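RNase III inhibitor (Mycobacterium tuberculosis, PDB 5M3I) is a macro-domain protein with a compact alpha/beta fold, a central mixed sheet flanked by helices, and is of unassigned precise role. Local coordinates at residues Ala26-Val31 with Ala119-Pro124; Gly68-Val73 with Asn86-Lys91. All blocks are in the same frame, centred on the assembly; numbering follows the deposited sequence.

Contact 1 (Ala26-Val31 with Ala119-Pro124)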
loop_
_atom_site.group_PDB
_atom_site.type_symbol
_atom_site.label_atom_id
_atom_site.label_comp_id
_atom_site.label_asym_id
_atom_site.label_seq_id
_atom_site.Cartn_x
_atom_site.Cartn_y
_atom_site.Cartn_z
ATOM N N ALA A 26 3.468 -8.070 -5.412
ATOM C CA ALA A 26 2.630 -6.887 -5.198
ATOM C C ALA A 26 3.431 -5.734 -4.598
ATOM O O ALA A 26 4.406 -5.942 -3.877
ATOM C CB ALA A 26 1.459 -7.215 -4.293
ATOM N N LEU A 27 3.006 -4.520 -4.927
ATOM C CA LEU A 27 3.514 -3.323 -4.264
ATOM C C LEU A 27 2.357 -2.624 -3.616
ATOM O O LEU A 27 1.302 -2.515 -4.233
ATOM C CB LEU A 27 4.138 -2.386 -5.282
ATOM C CG LEU A 27 5.216 -2.952 -6.194
ATOM C CD1 LEU A 27 5.635 -1.872 -7.178
ATOM C CD2 LEU A 27 6.405 -3.400 -5.381
ATOM N N VAL A 28 2.550 -2.137 -2.390
ATOM C CA VAL A 28 1.574 -1.278 -1.732
ATOM C C VAL A 28 1.893 0.225 -1.887
ATOM O O VAL A 28 3.024 0.677 -1.710
ATOM C CB VAL A 28 1.460 -1.605 -0.262
ATOM C CG1 VAL A 28 0.437 -0.692 0.411
ATOM C CG2 VAL A 28 1.096 -3.066 -0.066
ATOM N N ASN A 29 0.881 0.974 -2.282
ATOM C CA ASN A 29 0.926 2.409 -2.422
ATOM C C ASN A 29 0.010 3.011 -1.324
ATOM O O ASN A 29 -0.908 2.345 -0.867
ATOM C CB ASN A 29 0.420 2.765 -3.816
ATOM C CG ASN A 29 0.503 4.250 -4.135
ATOM O OD1 ASN A 29 1.245 5.002 -3.512
ATOM N ND2 ASN A 29 -0.300 4.679 -5.097
ATOM N N THR A 30 0.320 4.218 -0.856
ATOM C CA THR A 30 -0.482 4.911 0.157
ATOM C C THR A 30 -1.218 6.017 -0.547
ATOM O O THR A 30 -0.585 6.839 -1.236
ATOM C CB THR A 30 0.374 5.533 1.285
ATOM O OG1 THR A 30 1.486 6.249 0.747
ATOM C CG2 THR A 30 0.930 4.426 2.150
ATOM N N VAL A 31 -2.535 6.042 -0.383
ATOM C CA VAL A 31 -3.376 6.987 -1.105
ATOM C C VAL A 31 -4.397 7.668 -0.214
ATOM O O VAL A 31 -4.673 7.230 0.909
ATOM C CB VAL A 31 -4.159 6.316 -2.261
ATOM C CG1 VAL A 31 -3.201 5.716 -3.251
ATOM C CG2 VAL A 31 -5.139 5.262 -1.765
ATOM N N ALA A 119 2.179 -14.132 -3.188
ATOM C CA ALA A 119 3.330 -14.771 -2.496
ATOM C C ALA A 119 4.285 -13.754 -1.820
ATOM O O ALA A 119 5.014 -14.112 -0.912
ATOM C CB ALA A 119 4.131 -15.565 -3.498
ATOM N N SER A 120 4.289 -12.513 -2.302
ATOM C CA SER A 120 5.221 -11.546 -1.818
ATOM C C SER A 120 4.666 -10.138 -2.022
ATOM O O SER A 120 4.044 -9.862 -3.048
ATOM C CB SER A 120 6.601 -11.728 -2.501
ATOM O OG SER A 120 6.581 -11.263 -3.826
ATOM N N VAL A 121 4.963 -9.267 -1.061
ATOM C CA VAL A 121 4.526 -7.880 -1.113
ATOM C C VAL A 121 5.567 -6.923 -0.488
ATOM O O VAL A 121 6.279 -7.289 0.445
ATOM C CB VAL A 121 3.153 -7.775 -0.462
ATOM C CG1 VAL A 121 3.241 -8.169 0.960
ATOM C CG2 VAL A 121 2.613 -6.374 -0.576
ATOM N N ALA A 122 5.667 -5.728 -1.055
ATOM C CA ALA A 122 6.536 -4.657 -0.535
ATOM C C ALA A 122 5.631 -3.601 0.006
ATOM O O ALA A 122 4.687 -3.155 -0.693
ATOM C CB ALA A 122 7.428 -4.080 -1.620
ATOM N N VAL A 123 5.943 -3.142 1.213
ATOM C CA VAL A 123 5.089 -2.207 1.938
ATOM C C VAL A 123 5.887 -0.956 2.379
ATOM O O VAL A 123 6.967 -1.104 2.936
ATOM C CB VAL A 123 4.525 -2.898 3.181
ATOM C CG1 VAL A 123 3.510 -2.020 3.820
ATOM C CG2 VAL A 123 3.890 -4.246 2.803
ATOM N N PRO A 124 5.371 0.252 2.116
ATOM C CA PRO A 124 5.995 1.484 2.559
ATOM C C PRO A 124 5.585 1.822 3.966
ATOM O O PRO A 124 4.732 1.147 4.526
ATOM C CB PRO A 124 5.423 2.527 1.604
ATOM C CG PRO A 124 4.071 2.006 1.308
ATOM C CD PRO A 124 4.196 0.518 1.273
#

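Contact 2 (Gly68-Val73 with Asn86-Lys91)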
loop_
_atom_site.group_PDB
_atom_site.type_symbol
_atom_site.label_atom_id
_atom_site.label_comp_id
_atom_site.label_asym_id
_atom_site.label_seq_id
_atom_site.Cartn_x
_atom_site.Cartn_y
_atom_site.Cartn_z
ATOM N N GLY A 68 -10.258 1.532 4.819
ATOM C CA GLY A 68 -10.499 0.172 5.279
ATOM C C GLY A 68 -10.668 -0.827 4.143
ATOM O O GLY A 68 -10.972 -1.990 4.385
ATOM N N LYS A 69 -10.487 -0.363 2.924
ATOM C CA LYS A 69 -10.705 -1.142 1.734
ATOM C C LYS A 69 -9.562 -0.847 0.746
ATOM O O LYS A 69 -9.349 0.282 0.361
ATOM C CB LYS A 69 -12.070 -0.767 1.165
ATOM C CG LYS A 69 -12.443 -1.350 -0.185
ATOM C CD LYS A 69 -13.973 -1.231 -0.364
ATOM C CE LYS A 69 -14.400 -0.856 -1.780
ATOM N NZ LYS A 69 -14.385 -2.040 -2.694
ATOM N N MET A 70 -8.837 -1.881 0.359
ATOM C CA MET A 70 -7.840 -1.744 -0.650
ATOM C C MET A 70 -8.499 -1.455 -1.996
ATOM O O MET A 70 -9.550 -2.039 -2.304
ATOM C CB MET A 70 -6.994 -3.034 -0.731
ATOM C CG MET A 70 -6.227 -3.443 0.545
ATOM S SD MET A 70 -5.126 -2.172 1.241
ATOM C CE MET A 70 -6.258 -1.340 2.373
ATOM N N PHE A 71 -7.863 -0.608 -2.803
ATOM C CA PHE A 71 -8.177 -0.505 -4.204
ATOM C C PHE A 71 -7.078 -1.158 -5.048
ATOM O O PHE A 71 -5.958 -0.630 -5.145
ATOM C CB PHE A 71 -8.381 0.943 -4.583
ATOM C CG PHE A 71 -8.811 1.138 -5.999
ATOM C CD1 PHE A 71 -10.100 0.768 -6.398
ATOM C CD2 PHE A 71 -7.930 1.632 -6.932
ATOM C CE1 PHE A 71 -10.495 0.901 -7.720
ATOM C CE2 PHE A 71 -8.317 1.767 -8.266
ATOM C CZ PHE A 71 -9.601 1.410 -8.662
ATOM N N VAL A 72 -7.371 -2.320 -5.639
ATOM C CA VAL A 72 -6.336 -3.160 -6.237
ATOM C C VAL A 72 -6.397 -3.081 -7.749
ATOM O O VAL A 72 -7.465 -3.194 -8.310
ATOM C CB VAL A 72 -6.500 -4.635 -5.801
ATOM C CG1 VAL A 72 -5.352 -5.493 -6.318
ATOM C CG2 VAL A 72 -6.525 -4.728 -4.276
ATOM N N VAL A 73 -5.258 -2.956 -8.397
ATOM C CA VAL A 73 -5.178 -2.944 -9.851
ATOM C C VAL A 73 -4.073 -3.910 -10.320
ATOM O O VAL A 73 -3.004 -3.985 -9.715
ATOM C CB VAL A 73 -4.875 -1.513 -10.362
ATOM C CG1 VAL A 73 -4.934 -1.475 -11.876
ATOM C CG2 VAL A 73 -5.874 -0.469 -9.835
ATOM N N ASN A 86 -3.468 -0.232 -3.555
ATOM C CA ASN A 86 -3.554 1.135 -3.083
ATOM C C ASN A 86 -4.250 1.127 -1.749
ATOM O O ASN A 86 -5.425 0.820 -1.660
ATOM C CB ASN A 86 -4.308 1.994 -4.073
ATOM C CG ASN A 86 -3.563 2.130 -5.387
ATOM O OD1 ASN A 86 -2.601 2.889 -5.483
ATOM N ND2 ASN A 86 -4.033 1.432 -6.424
ATOM N N PHE A 87 -3.504 1.473 -0.709
ATOM C CA PHE A 87 -3.955 1.415 0.697
ATOM C C PHE A 87 -4.327 2.828 1.121
ATOM O O PHE A 87 -3.465 3.704 1.169
ATOM C CB PHE A 87 -2.764 0.914 1.507
ATOM C CG PHE A 87 -3.036 0.589 2.914
ATOM C CD1 PHE A 87 -3.587 1.531 3.765
ATOM C CD2 PHE A 87 -2.723 -0.650 3.400
ATOM C CE1 PHE A 87 -3.832 1.217 5.066
ATOM C CE2 PHE A 87 -3.018 -0.990 4.691
ATOM C CZ PHE A 87 -3.530 -0.028 5.542
ATOM N N PRO A 88 -5.630 3.085 1.415
ATOM C CA PRO A 88 -5.980 4.463 1.843
ATOM C C PRO A 88 -5.505 4.773 3.236
ATOM O O PRO A 88 -5.879 4.108 4.159
ATOM C CB PRO A 88 -7.521 4.476 1.756
ATOM C CG PRO A 88 -7.825 3.403 0.712
ATOM C CD PRO A 88 -6.856 2.315 1.101
ATOM N N THR A 89 -4.648 5.771 3.358
ATOM C CA THR A 89 -4.120 6.192 4.632
ATOM C C THR A 89 -4.778 7.516 5.057
ATOM O O THR A 89 -4.558 7.960 6.172
ATOM C CB THR A 89 -2.599 6.394 4.555
ATOM O OG1 THR A 89 -2.287 7.300 3.481
ATOM C CG2 THR A 89 -1.931 5.112 4.302
ATOM N N LYS A 90 -5.542 8.130 4.160
ATOM C CA LYS A 90 -6.199 9.413 4.404
ATOM C C LYS A 90 -7.496 9.479 3.625
ATOM O O LYS A 90 -7.637 8.815 2.539
ATOM C CB LYS A 90 -5.357 10.566 3.834
ATOM C CG LYS A 90 -4.064 10.843 4.514
ATOM C CD LYS A 90 -3.330 11.938 3.747
ATOM C CE LYS A 90 -2.092 12.429 4.482
ATOM N NZ LYS A 90 -2.059 13.918 4.483
ATOM N N LYS A 91 -8.381 10.346 4.109
ATOM C CA LYS A 91 -9.595 10.712 3.399
ATOM C C LYS A 91 -9.234 11.794 2.391
ATOM O O LYS A 91 -8.892 11.461 1.229
ATOM C CB LYS A 91 -10.685 11.102 4.384
ATOM C CG LYS A 91 -11.244 9.885 5.105
ATOM C CD LYS A 91 -12.283 10.206 6.190
ATOM C CE LYS A 91 -12.817 8.901 6.784
ATOM N NZ LYS A 91 -13.623 9.090 8.017
#

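Contact 1 (Ala26-Val31 with Ala119-Pro124)
The side chain of Val-28 meets two valines of strand 120-123 and the proline that follows it, CG2 turning to the valines and CB and CG1 to the proline. With CG1 anti to the backbone N (chi1 180°), CG2 is turned back along the strand, where it lies 3.7 Å from CG2 of Val-121, the two side chains crossing obliquely, and also reaches CG2 of Val-123. The CB of Val-28 faces the proline ring instead, 3.8 Å from CD of Pro-124, and the two side chains stand nearly at right angles. Pro-124 CD also lies 3.2 Å from the carbonyl O of Val-28, and its CG touches the Thr-30 methyl, CG2.

With chi1 at 62°, Val-121 tucks CG1 between backbone N and carbonyl carbon and leaves CG2 anti to the N, which brings CG2 to 4.0 Å from CB of Ala-26. This face continues onto helix 135-147 through Val-121 and Val-123; on the other, Leu-27 CD2 rests against Ala-122 CB, with Phe-45 of helix 40-48 beside Leu-27.

The bridges Ala-26 with Val-121 and Leu-27 with Ala-122 are parallel. Ala-26 N donates to Ser-120 O, Ala-122 N to Ala-26 O, and Val-28 N to Ala-122 O (2.9 Å, 164° at the hydrogen). Pro-124 has no N-H with which to continue this ladder, and ring carbons take its place, CD against the carbonyl O and CB of Val-28: the chemistry implies a buried seam in the middle of the macro-domain sheet, polar in its backbone and apolar in its side chains.

Contact 2 (Gly68-Val73 with Asn86-Lys91)
Backbone hydrogen bonds join Phe-71 and Asn-86 in both directions. Phe-71 N donates to Asn-86 O at 3.0 Å, nearly straight (168° at the hydrogen) and in the carbonyl plane. The return bond, from Asn-86 N to Phe-71 O, has its donor above the carbonyl plane.

A side-chain bond is added to this pair. ND2 of Asn-86 donates a hydrogen bond to Phe-71 O over 3.1 Å, and the acceptor lies close to the plane of the amide. Phe-71 O therefore accepts twice, its two donors arriving from opposite faces of the carbonyl plane. Asn-86 places CG beside its own backbone N (chi1 -66°), which keeps ND2 near the carbonyl already engaged by that N. The other end of the amide, OD1, accepts from Asn-29 ND2 on the next strand, so the group is held at both ends, which fits this orientation of the amide, with the nitrogen toward a backbone carbonyl.

This is the antiparallel hairpin of strands 71-74 and 83-88 at one border of the macro-domain sheet, with 71-74 the outermost strand on that side within the chain.

Aromatic contacts differ on the two faces. The side chains of Phe-71 and Asn-86 lie side by side and point the same way, ring and amide planes 32° apart, and ND2 sits at the ring edge, near its plane; Tyr-56 and Ala-59 of helix 50-61 also touch this ring. Towards helix 99-115, Met-70 makes a Met-aromatic contact with Phe-87. Bends at chi2 and chi3 fold its chain back, carrying CE over one ring face, 3.9 Å from the centroid, as a CH-pi contact, while SD is oblique to the ring and 3.6 Å from Phe-87 CD2.

CD of Pro-88 packs 3.9 Å from Met-70 CE; the same carbon also lies 3.3 Å from the polar carbonyl O of Lys-69.

How the contacts relate
The centres of contacts 1 and 2 are about 11 Å apart in one six-stranded mixed sheet, and neighbouring strands 26-31 and 83-88 connect them. Asn-29 O lies 2.7 Å from Phe-87 N and Val-31 O 2.9 Å from Thr-89 N, both probable hydrogen bonds; the methyls Thr-30 CG2 and Thr-89 CG2 pack together nearby. Across the sheet the strands run 120-123, 26-31, 83-88, 71-74, the first three mutually parallel and the last antiparallel to them. Along the chain, contact 2 is nested inside the loop closed by contact 1. Because 83-88 pairs with 26-31, the hairpin is joined to the long-range parallel pairing, tying the sheet's interior to one of its borders.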